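Long-range contacts in threonine synthase (Brucella melitensis bv. 1, PDB 4F4F), which probably catalyses the last step of threonine biosynthesis, turning O-phospho-L-homoserine and water into L-threonine and phosphate with pyridoxal 5'-phosphate as cofactor: residues A125-D129 / A156-N162; S21-L25 / V131-R135; S226-I232 / S319-R323. One frame throughout, in Å; residues are numbered along the deposited sequence.

In the fold
Contacts 1 and 2 share helix 117-134, and their centres lie about 12 Å apart. Residues 125-129 meet the end of helix 148-157, and the end of the shared helix, with R135 just beyond it, meets the N-terminal helix 20-26. L24 joins the two by packing on M127 and M128. Contact 3 is nearer the centre of the molecule, about 8 Å from it; its own centre is about 18 Å from that of contact 2 and 20 Å from that of contact 1. N228 ties it to contact 2 through a probable hydrogen bond to L24 O. Contact 3 is also the one beside the cofactor: the S226 side chain is about 5 Å from pyridoxal phosphate, against about 14 Å for A156 in contact 1.

Contact 1 (A125-D129 / A156-N162); sequences ARMMD and AFGGRDN
This contact belongs to the alpha/beta part of the pyridoxal-phosphate enzyme fold, in the stretch where helix 148-157 ends and the chain turns toward strand 163-170. A type II beta turn from F157 to R160 follows that helix, and the exit runs along helix 117-134. A125 CB stands over the centre of the F157 ring, 3.5 Å from the centroid, in a CH-pi contact. The same methyl meets A156 CB at 3.9 Å. M128 comes to the edge of the ring instead, with SD 4.0 Å from F157 CE1, a Met-aromatic contact. The polar end is built on the D129 carboxylate. Its two oxygens take successive backbone N-H groups of the exit chain. N162 N reaches OD1 of D129 at 2.7 Å, from the syn side. D161 N gives a bond to the syn lone pair of D129 OD2. The two bonds set the rotation of the carboxylate and tie 161-162 to the helix. Between the two ends lies R160. Its chain bends at chi2 (-76°) and chi3 (68°), which turns the guanidinium back so that its edge meets the helix end, where R160 NH2 bonds to A156 O at 2.8 Å. A125 O lies alongside R160 CD. The R126 guanidinium is laid over one face of that of R160, their planes 35° apart and the two NH2 atoms 3.5 Å from each other. Q122 holds R126 NH1 by a hydrogen bond. The carboxylate of D129 is turned nearly square to the R160 guanidinium, and no salt bridge forms. A water spans them: it donates to D129 OD2 at 2.8 Å and accepts a weak bond from R160 NE.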
loop_
_atom_site.group_PDB
_atom_site.type_symbol
_atom_site.label_atom_id
_atom_site.label_comp_id
_atom_site.label_asym_id
_atom_site.label_seq_id
_atom_site.Cartn_x
_atom_site.Cartn_y
_atom_site.Cartn_z
ATOM N N ALA A 125 -8.695 -7.891 3.932
ATOM C CA ALA A 125 -10.138 -8.166 3.750
ATOM C C ALA A 125 -10.561 -9.435 4.538
ATOM O O ALA A 125 -11.649 -9.452 5.144
ATOM C CB ALA A 125 -10.519 -8.247 2.280
ATOM N N ARG A 126 -9.676 -10.432 4.601
ATOM C CA ARG A 126 -9.939 -11.671 5.337
ATOM C C ARG A 126 -9.819 -11.503 6.840
ATOM O O ARG A 126 -10.624 -12.051 7.586
ATOM C CB ARG A 126 -9.040 -12.821 4.833
ATOM C CG ARG A 126 -9.371 -13.222 3.412
ATOM C CD ARG A 126 -8.458 -14.260 2.783
ATOM N NE ARG A 126 -8.986 -14.772 1.512
ATOM C CZ ARG A 126 -8.843 -14.154 0.332
ATOM N NH1 ARG A 126 -8.201 -12.986 0.241
ATOM N NH2 ARG A 126 -9.337 -14.683 -0.762
ATOM N N MET A 127 -8.843 -10.734 7.295
ATOM C CA MET A 127 -8.705 -10.444 8.716
ATOM C C MET A 127 -9.939 -9.687 9.189
ATOM O O MET A 127 -10.497 -9.986 10.236
ATOM C CB MET A 127 -7.435 -9.615 8.999
ATOM C CG MET A 127 -6.162 -10.395 8.732
ATOM S SD MET A 127 -4.701 -9.617 9.389
ATOM C CE MET A 127 -4.612 -8.058 8.483
ATOM N N MET A 128 -10.360 -8.689 8.400
ATOM C CA MET A 128 -11.522 -7.896 8.745
ATOM C C MET A 128 -12.775 -8.775 8.776
ATOM O O MET A 128 -13.592 -8.635 9.668
ATOM C CB MET A 128 -11.707 -6.732 7.784
ATOM C CG MET A 128 -12.869 -5.820 8.172
ATOM S SD MET A 128 -13.084 -4.385 7.073
ATOM C CE MET A 128 -11.440 -3.675 7.058
ATOM N N ASP A 129 -12.915 -9.686 7.817
ATOM C CA ASP A 129 -14.091 -10.585 7.776
ATOM C C ASP A 129 -14.181 -11.424 9.066
ATOM O O ASP A 129 -15.257 -11.632 9.627
ATOM C CB ASP A 129 -13.966 -11.492 6.560
ATOM C CG ASP A 129 -15.285 -11.805 5.901
ATOM O OD1 ASP A 129 -16.145 -10.916 5.763
ATOM O OD2 ASP A 129 -15.415 -12.937 5.422
ATOM N N ALA A 156 -10.173 -8.014 -3.329
ATOM C CA ALA A 156 -9.917 -8.481 -1.967
ATOM C C ALA A 156 -11.223 -8.726 -1.198
ATOM O O ALA A 156 -11.367 -9.738 -0.526
ATOM C CB ALA A 156 -9.048 -7.475 -1.217
ATOM N N PHE A 157 -12.195 -7.815 -1.354
ATOM C CA PHE A 157 -13.440 -7.871 -0.561
ATOM C C PHE A 157 -14.563 -8.627 -1.250
ATOM O O PHE A 157 -15.495 -9.066 -0.587
ATOM C CB PHE A 157 -13.913 -6.477 -0.169
ATOM C CG PHE A 157 -13.132 -5.881 0.964
ATOM C CD1 PHE A 157 -13.453 -6.188 2.270
ATOM C CD2 PHE A 157 -12.090 -4.998 0.722
ATOM C CE1 PHE A 157 -12.763 -5.633 3.329
ATOM C CE2 PHE A 157 -11.403 -4.427 1.781
ATOM C CZ PHE A 157 -11.744 -4.737 3.082
ATOM N N GLY A 158 -14.439 -8.800 -2.564
ATOM C CA GLY A 158 -15.347 -9.626 -3.345
ATOM C C GLY A 158 -15.467 -11.011 -2.710
ATOM O O GLY A 158 -14.486 -11.753 -2.506
ATOM N N GLY A 159 -16.677 -11.364 -2.336
ATOM C CA GLY A 159 -16.900 -12.708 -1.849
ATOM C C GLY A 159 -16.597 -12.897 -0.397
ATOM O O GLY A 159 -16.719 -14.016 0.078
ATOM N N ARG A 160 -16.249 -11.837 0.338
ATOM C CA ARG A 160 -16.152 -11.956 1.775
ATOM C C ARG A 160 -17.596 -12.099 2.330
ATOM O O ARG A 160 -18.580 -11.685 1.674
ATOM C CB ARG A 160 -15.387 -10.777 2.415
ATOM C CG ARG A 160 -13.969 -10.523 1.882
ATOM C CD ARG A 160 -12.912 -11.502 2.365
ATOM N NE ARG A 160 -13.096 -12.856 1.829
ATOM C CZ ARG A 160 -12.683 -13.272 0.634
ATOM N NH1 ARG A 160 -12.906 -14.531 0.285
ATOM N NH2 ARG A 160 -12.030 -12.459 -0.225
ATOM N N ASP A 161 -17.722 -12.695 3.505
ATOM C CA ASP A 161 -19.023 -12.978 4.072
ATOM C C ASP A 161 -19.668 -11.751 4.755
ATOM O O ASP A 161 -20.877 -11.576 4.677
ATOM C CB ASP A 161 -18.929 -14.147 5.067
ATOM C CG ASP A 161 -18.358 -15.442 4.431
ATOM O OD1 ASP A 161 -18.531 -15.676 3.206
ATOM O OD2 ASP A 161 -17.746 -16.244 5.178
ATOM N N ASN A 162 -18.867 -10.915 5.408
ATOM C CA ASN A 162 -19.391 -9.911 6.347
ATOM C C ASN A 162 -19.307 -8.449 5.869
ATOM O O ASN A 162 -19.589 -7.529 6.649
ATOM C CB ASN A 162 -18.712 -10.081 7.709
ATOM C CG ASN A 162 -18.965 -11.465 8.293
ATOM O OD1 ASN A 162 -18.047 -12.197 8.672
ATOM N ND2 ASN A 162 -20.197 -11.846 8.306
HETATM O O HOH W 1 -13.131 -14.378 4.525
#

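Contact 2 (S21-L25 / V131-R135); sequences SDALL and VLAQR
L25 and V131 form the apolar centre of this contact. L25 CD1 lies 3.5 Å from V131 CG1, and the two side chains run antiparallel, flank to flank. V131 points CG1 away from its own backbone N (chi1 167°), which places this methyl between L25 and S21. Its other methyl, CG2, turns to the serine and sits 3.6 Å from S21 OG. L24 closes the inner side more loosely, with CD1 4.5 Å from V131 CG2. On another side, L25 CD2 meets L132 CD2 at 4.0 Å.

The segments are the N-terminal helix 20-26 and the end of helix 117-134, with R135 just beyond it. The contact therefore packs the threonine synthase N-terminal region onto a helix of the pyridoxal-phosphate enzyme fold. It lies away from the cofactor. S21 OG has its polar partner outside the contact, in a hydrogen bond to E71.

Farther out, R135 extends back along the apolar patch. Its chain is straight from CG to NE and carries the guanidinium over L25. L25 CD1 sits 3.4 Å above one face of this group, toward its rim. S21 CB also approaches R135 NH2.

The outer edge is a salt bridge between D22 and R135. The guanidinium meets D22 end-on, and both terminal nitrogens bond to the same oxygen. R135 NH2 is 2.6 Å from D22 OD1, and NH1 of R135 is 2.9 Å from that atom. D22 OD1 lies in the guanidinium plane, but the carboxylate is turned 80° to it. NH2 therefore comes from above the carboxylate plane, while NH1 approaches nearly in line with the C-O bond.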
loop_
_atom_site.group_PDB
_atom_site.type_symbol
_atom_site.label_atom_id
_atom_site.label_comp_id
_atom_site.label_asym_id
_atom_site.label_seq_id
_atom_site.Cartn_x
_atom_site.Cartn_y
_atom_site.Cartn_z
ATOM N N SER A 21 -7.531 -6.142 16.905
ATOM C CA SER A 21 -8.795 -6.187 16.223
ATOM C C SER A 21 -9.413 -4.815 16.159
ATOM O O SER A 21 -9.870 -4.374 15.107
ATOM C CB SER A 21 -9.737 -7.158 16.925
ATOM O OG SER A 21 -9.241 -8.461 16.762
ATOM N N ASP A 22 -9.420 -4.129 17.285
ATOM C CA ASP A 22 -9.942 -2.777 17.326
ATOM C C ASP A 22 -9.131 -1.844 16.459
ATOM O O ASP A 22 -9.709 -1.028 15.755
ATOM C CB ASP A 22 -9.990 -2.268 18.772
ATOM C CG ASP A 22 -11.128 -2.849 19.541
ATOM O OD1 ASP A 22 -12.136 -3.140 18.899
ATOM O OD2 ASP A 22 -11.020 -3.047 20.770
ATOM N N ALA A 23 -7.797 -1.943 16.506
ATOM C CA ALA A 23 -6.976 -1.093 15.663
ATOM C C ALA A 23 -7.337 -1.324 14.199
ATOM O O ALA A 23 -7.355 -0.375 13.415
ATOM C CB ALA A 23 -5.497 -1.319 15.894
ATOM N N LEU A 24 -7.633 -2.581 13.842
ATOM C CA LEU A 24 -8.012 -2.929 12.479
ATOM C C LEU A 24 -9.321 -2.238 12.071
ATOM O O LEU A 24 -9.449 -1.806 10.950
ATOM C CB LEU A 24 -8.140 -4.453 12.321
ATOM C CG LEU A 24 -8.492 -4.993 10.923
ATOM C CD1 LEU A 24 -8.036 -6.422 10.722
ATOM C CD2 LEU A 24 -9.990 -4.881 10.669
ATOM N N LEU A 25 -10.283 -2.152 12.973
ATOM C CA LEU A 25 -11.594 -1.580 12.667
ATOM C C LEU A 25 -11.644 -0.076 12.900
ATOM O O LEU A 25 -12.368 0.649 12.208
ATOM C CB LEU A 25 -12.652 -2.222 13.554
ATOM C CG LEU A 25 -12.924 -3.699 13.296
ATOM C CD1 LEU A 25 -13.886 -4.222 14.344
ATOM C CD2 LEU A 25 -13.480 -3.915 11.887
ATOM N N VAL A 131 -12.682 -10.643 12.091
ATOM C CA VAL A 131 -12.965 -9.784 13.246
ATOM C C VAL A 131 -14.452 -9.404 13.340
ATOM O O VAL A 131 -15.051 -9.439 14.434
ATOM C CB VAL A 131 -12.074 -8.523 13.230
ATOM C CG1 VAL A 131 -12.580 -7.507 14.239
ATOM C CG2 VAL A 131 -10.611 -8.919 13.427
ATOM N N LEU A 132 -15.047 -9.023 12.204
ATOM C CA LEU A 132 -16.471 -8.709 12.129
ATOM C C LEU A 132 -17.331 -9.910 12.564
ATOM O O LEU A 132 -18.207 -9.757 13.392
ATOM C CB LEU A 132 -16.856 -8.266 10.703
ATOM C CG LEU A 132 -16.291 -6.919 10.207
ATOM C CD1 LEU A 132 -16.549 -6.750 8.703
ATOM C CD2 LEU A 132 -16.903 -5.735 10.976
ATOM N N ALA A 133 -17.074 -11.090 12.007
ATOM C CA ALA A 133 -17.804 -12.306 12.400
ATOM C C ALA A 133 -17.730 -12.527 13.895
ATOM O O ALA A 133 -18.740 -12.859 14.526
ATOM C CB ALA A 133 -17.265 -13.550 11.689
ATOM N N GLN A 134 -16.533 -12.389 14.457
ATOM C CA GLN A 134 -16.348 -12.661 15.887
ATOM C C GLN A 134 -17.170 -11.719 16.754
ATOM O O GLN A 134 -17.520 -12.092 17.873
ATOM C CB GLN A 134 -14.860 -12.625 16.314
ATOM C CG GLN A 134 -14.049 -13.842 15.861
ATOM C CD GLN A 134 -14.527 -15.203 16.398
ATOM O OE1 GLN A 134 -14.879 -16.145 15.620
ATOM N NE2 GLN A 134 -14.540 -15.337 17.721
ATOM N N ARG A 135 -17.499 -10.534 16.232
ATOM C CA ARG A 135 -18.319 -9.552 16.952
ATOM C C ARG A 135 -19.750 -9.498 16.495
ATOM O O ARG A 135 -20.484 -8.634 16.932
ATOM C CB ARG A 135 -17.766 -8.147 16.736
ATOM C CG ARG A 135 -16.405 -8.004 17.279
ATOM C CD ARG A 135 -15.884 -6.629 16.959
ATOM N NE ARG A 135 -14.536 -6.598 17.462
ATOM C CZ ARG A 135 -13.894 -5.499 17.823
ATOM N NH1 ARG A 135 -14.501 -4.312 17.769
ATOM N NH2 ARG A 135 -12.645 -5.610 18.262
#

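Contact 3 (S226-I232 / S319-R323); sequences SINWARI and SNFER
R323 packs tightly against residues 227-232. Its guanidinium meets I227 O end-on, with NH1 at 2.9 Å and NH2 at 3.1 Å from that oxygen. Both donors come from one face of the carbonyl plane. NH2 also bonds to Y35 O, and NH1 makes a weak bond to N320 OD1. I232 CD1 lies against this pair, 3.5 Å from N320 OD1 and 3.6 Å from R323 NH1. The edge of the W229 ring faces R323 NE. N228 holds the N-cap position of a short, weakly bonded helix, its OD1 accepting from A230 N.

The serine end is more open: S226, I227 and S319 are partly exposed, whereas N320, I232 and R323 are buried. S226 OG and S319 OG share a 2.9 Å hydrogen bond, and I227 CG2 rests on the S319 hydroxyl. N320 ND2 joins the two ends with a nearly straight bond (168°) to S226 O, which it meets from above the carbonyl plane. ND2 also bonds to N261 O. N261 OD1 accepts from S319 N, and N261 itself binds pyridoxal phosphate. The 226/319-320 end is consistent with a second shell behind N261 in the cofactor site of a fold-type II pyridoxal-phosphate enzyme.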
loop_
_atom_site.group_PDB
_atom_site.type_symbol
_atom_site.label_atom_id
_atom_site.label_comp_id
_atom_site.label_asym_id
_atom_site.label_seq_id
_atom_site.Cartn_x
_atom_site.Cartn_y
_atom_site.Cartn_z
ATOM N N SER A 226 -5.100 4.174 2.812
ATOM C CA SER A 226 -3.748 3.863 2.870
ATOM C C SER A 226 -3.254 3.905 4.301
ATOM O O SER A 226 -2.179 3.389 4.562
ATOM C CB SER A 226 -2.985 4.862 1.953
ATOM O OG SER A 226 -3.326 6.214 2.292
ATOM N N ILE A 227 -4.042 4.472 5.229
ATOM C CA ILE A 227 -3.574 4.685 6.618
ATOM C C ILE A 227 -3.976 3.655 7.693
ATOM O O ILE A 227 -3.498 3.735 8.832
ATOM C CB ILE A 227 -3.870 6.140 7.116
ATOM C CG1 ILE A 227 -5.372 6.471 7.205
ATOM C CG2 ILE A 227 -3.146 7.166 6.235
ATOM C CD1 ILE A 227 -6.092 5.814 8.371
ATOM N N ASN A 228 -4.805 2.670 7.364
ATOM C CA ASN A 228 -5.109 1.629 8.332
ATOM C C ASN A 228 -3.827 0.825 8.552
ATOM O O ASN A 228 -3.108 0.556 7.607
ATOM C CB ASN A 228 -6.217 0.706 7.813
ATOM C CG ASN A 228 -6.805 -0.188 8.916
ATOM O OD1 ASN A 228 -6.098 -1.000 9.580
ATOM N ND2 ASN A 228 -8.082 -0.044 9.137
ATOM N N TRP A 229 -3.539 0.503 9.799
ATOM C CA TRP A 229 -2.404 -0.338 10.157
ATOM C C TRP A 229 -2.379 -1.640 9.335
ATOM O O TRP A 229 -1.327 -2.101 9.007
ATOM C CB TRP A 229 -2.380 -0.584 11.663
ATOM C CG TRP A 229 -1.351 -1.598 12.059
ATOM C CD1 TRP A 229 -1.559 -2.890 12.543
ATOM C CD2 TRP A 229 0.117 -1.464 11.918
ATOM N NE1 TRP A 229 -0.366 -3.535 12.718
ATOM C CE2 TRP A 229 0.685 -2.719 12.390
ATOM C CE3 TRP A 229 0.970 -0.451 11.481
ATOM C CZ2 TRP A 229 2.040 -2.940 12.395
ATOM C CZ3 TRP A 229 2.337 -0.681 11.513
ATOM C CH2 TRP A 229 2.855 -1.900 11.944
ATOM N N ALA A 230 -3.531 -2.199 8.910
ATOM C CA ALA A 230 -3.524 -3.499 8.173
ATOM C C ALA A 230 -3.248 -3.360 6.674
ATOM O O ALA A 230 -2.990 -4.366 5.982
ATOM C CB ALA A 230 -4.810 -4.273 8.432
ATOM N N ARG A 231 -3.250 -2.146 6.145
ATOM C CA ARG A 231 -2.645 -1.949 4.824
ATOM C C ARG A 231 -1.147 -1.974 4.910
ATOM O O ARG A 231 -0.459 -2.155 3.889
ATOM C CB ARG A 231 -3.066 -0.609 4.176
ATOM C CG ARG A 231 -4.469 -0.614 3.602
ATOM C CD ARG A 231 -4.527 -1.265 2.225
ATOM N NE ARG A 231 -3.945 -0.386 1.229
ATOM C CZ ARG A 231 -4.586 0.628 0.636
ATOM N NH1 ARG A 231 -5.864 0.892 0.901
ATOM N NH2 ARG A 231 -3.938 1.414 -0.229
ATOM N N ILE A 232 -0.598 -1.690 6.091
ATOM C CA ILE A 232 0.859 -1.662 6.189
ATOM C C ILE A 232 1.403 -2.989 6.675
ATOM O O ILE A 232 2.302 -3.543 6.087
ATOM C CB ILE A 232 1.343 -0.546 7.112
ATOM C CG1 ILE A 232 0.981 0.822 6.485
ATOM C CG2 ILE A 232 2.856 -0.671 7.344
ATOM C CD1 ILE A 232 1.459 1.980 7.341
ATOM N N SER A 319 0.645 10.123 3.158
ATOM C CA SER A 319 -0.266 9.882 4.276
ATOM C C SER A 319 0.374 9.142 5.477
ATOM O O SER A 319 0.042 9.417 6.617
ATOM C CB SER A 319 -1.511 9.142 3.786
ATOM O OG SER A 319 -1.189 7.777 3.528
ATOM N N ASN A 320 1.316 8.245 5.238
ATOM C CA ASN A 320 1.935 7.508 6.337
ATOM C C ASN A 320 3.264 8.057 6.815
ATOM O O ASN A 320 3.875 7.501 7.717
ATOM C CB ASN A 320 2.106 6.060 5.935
ATOM C CG ASN A 320 0.781 5.356 5.809
ATOM O OD1 ASN A 320 0.090 5.208 6.789
ATOM N ND2 ASN A 320 0.404 4.965 4.606
ATOM N N PHE A 321 3.717 9.160 6.215
ATOM C CA PHE A 321 4.990 9.778 6.679
ATOM C C PHE A 321 4.941 10.113 8.180
ATOM O O PHE A 321 5.943 10.001 8.884
ATOM C CB PHE A 321 5.289 11.025 5.857
ATOM C CG PHE A 321 6.646 11.620 6.107
ATOM C CD1 PHE A 321 7.795 10.876 5.926
ATOM C CD2 PHE A 321 6.762 12.943 6.481
ATOM C CE1 PHE A 321 9.052 11.444 6.137
ATOM C CE2 PHE A 321 8.001 13.500 6.715
ATOM C CZ PHE A 321 9.146 12.757 6.531
ATOM N N GLU A 322 3.756 10.473 8.657
ATOM C CA GLU A 322 3.506 10.733 10.076
ATOM C C GLU A 322 3.936 9.591 10.979
ATOM O O GLU A 322 4.393 9.854 12.090
ATOM C CB GLU A 322 2.015 11.087 10.325
ATOM C CG GLU A 322 1.647 11.294 11.794
ATOM C CD GLU A 322 0.213 11.751 12.012
ATOM O OE1 GLU A 322 -0.466 12.146 11.034
ATOM O OE2 GLU A 322 -0.209 11.744 13.173
ATOM N N ARG A 323 3.829 8.342 10.515
ATOM C CA ARG A 323 4.272 7.225 11.331
ATOM C C ARG A 323 5.787 7.317 11.528
ATOM O O ARG A 323 6.294 7.145 12.663
ATOM C CB ARG A 323 3.849 5.881 10.740
ATOM C CG ARG A 323 2.414 5.526 10.997
ATOM C CD ARG A 323 2.013 4.219 10.313
ATOM N NE ARG A 323 0.819 3.626 10.920
ATOM C CZ ARG A 323 -0.403 3.653 10.399
ATOM N NH1 ARG A 323 -0.670 4.229 9.229
ATOM N NH2 ARG A 323 -1.409 3.103 11.045
#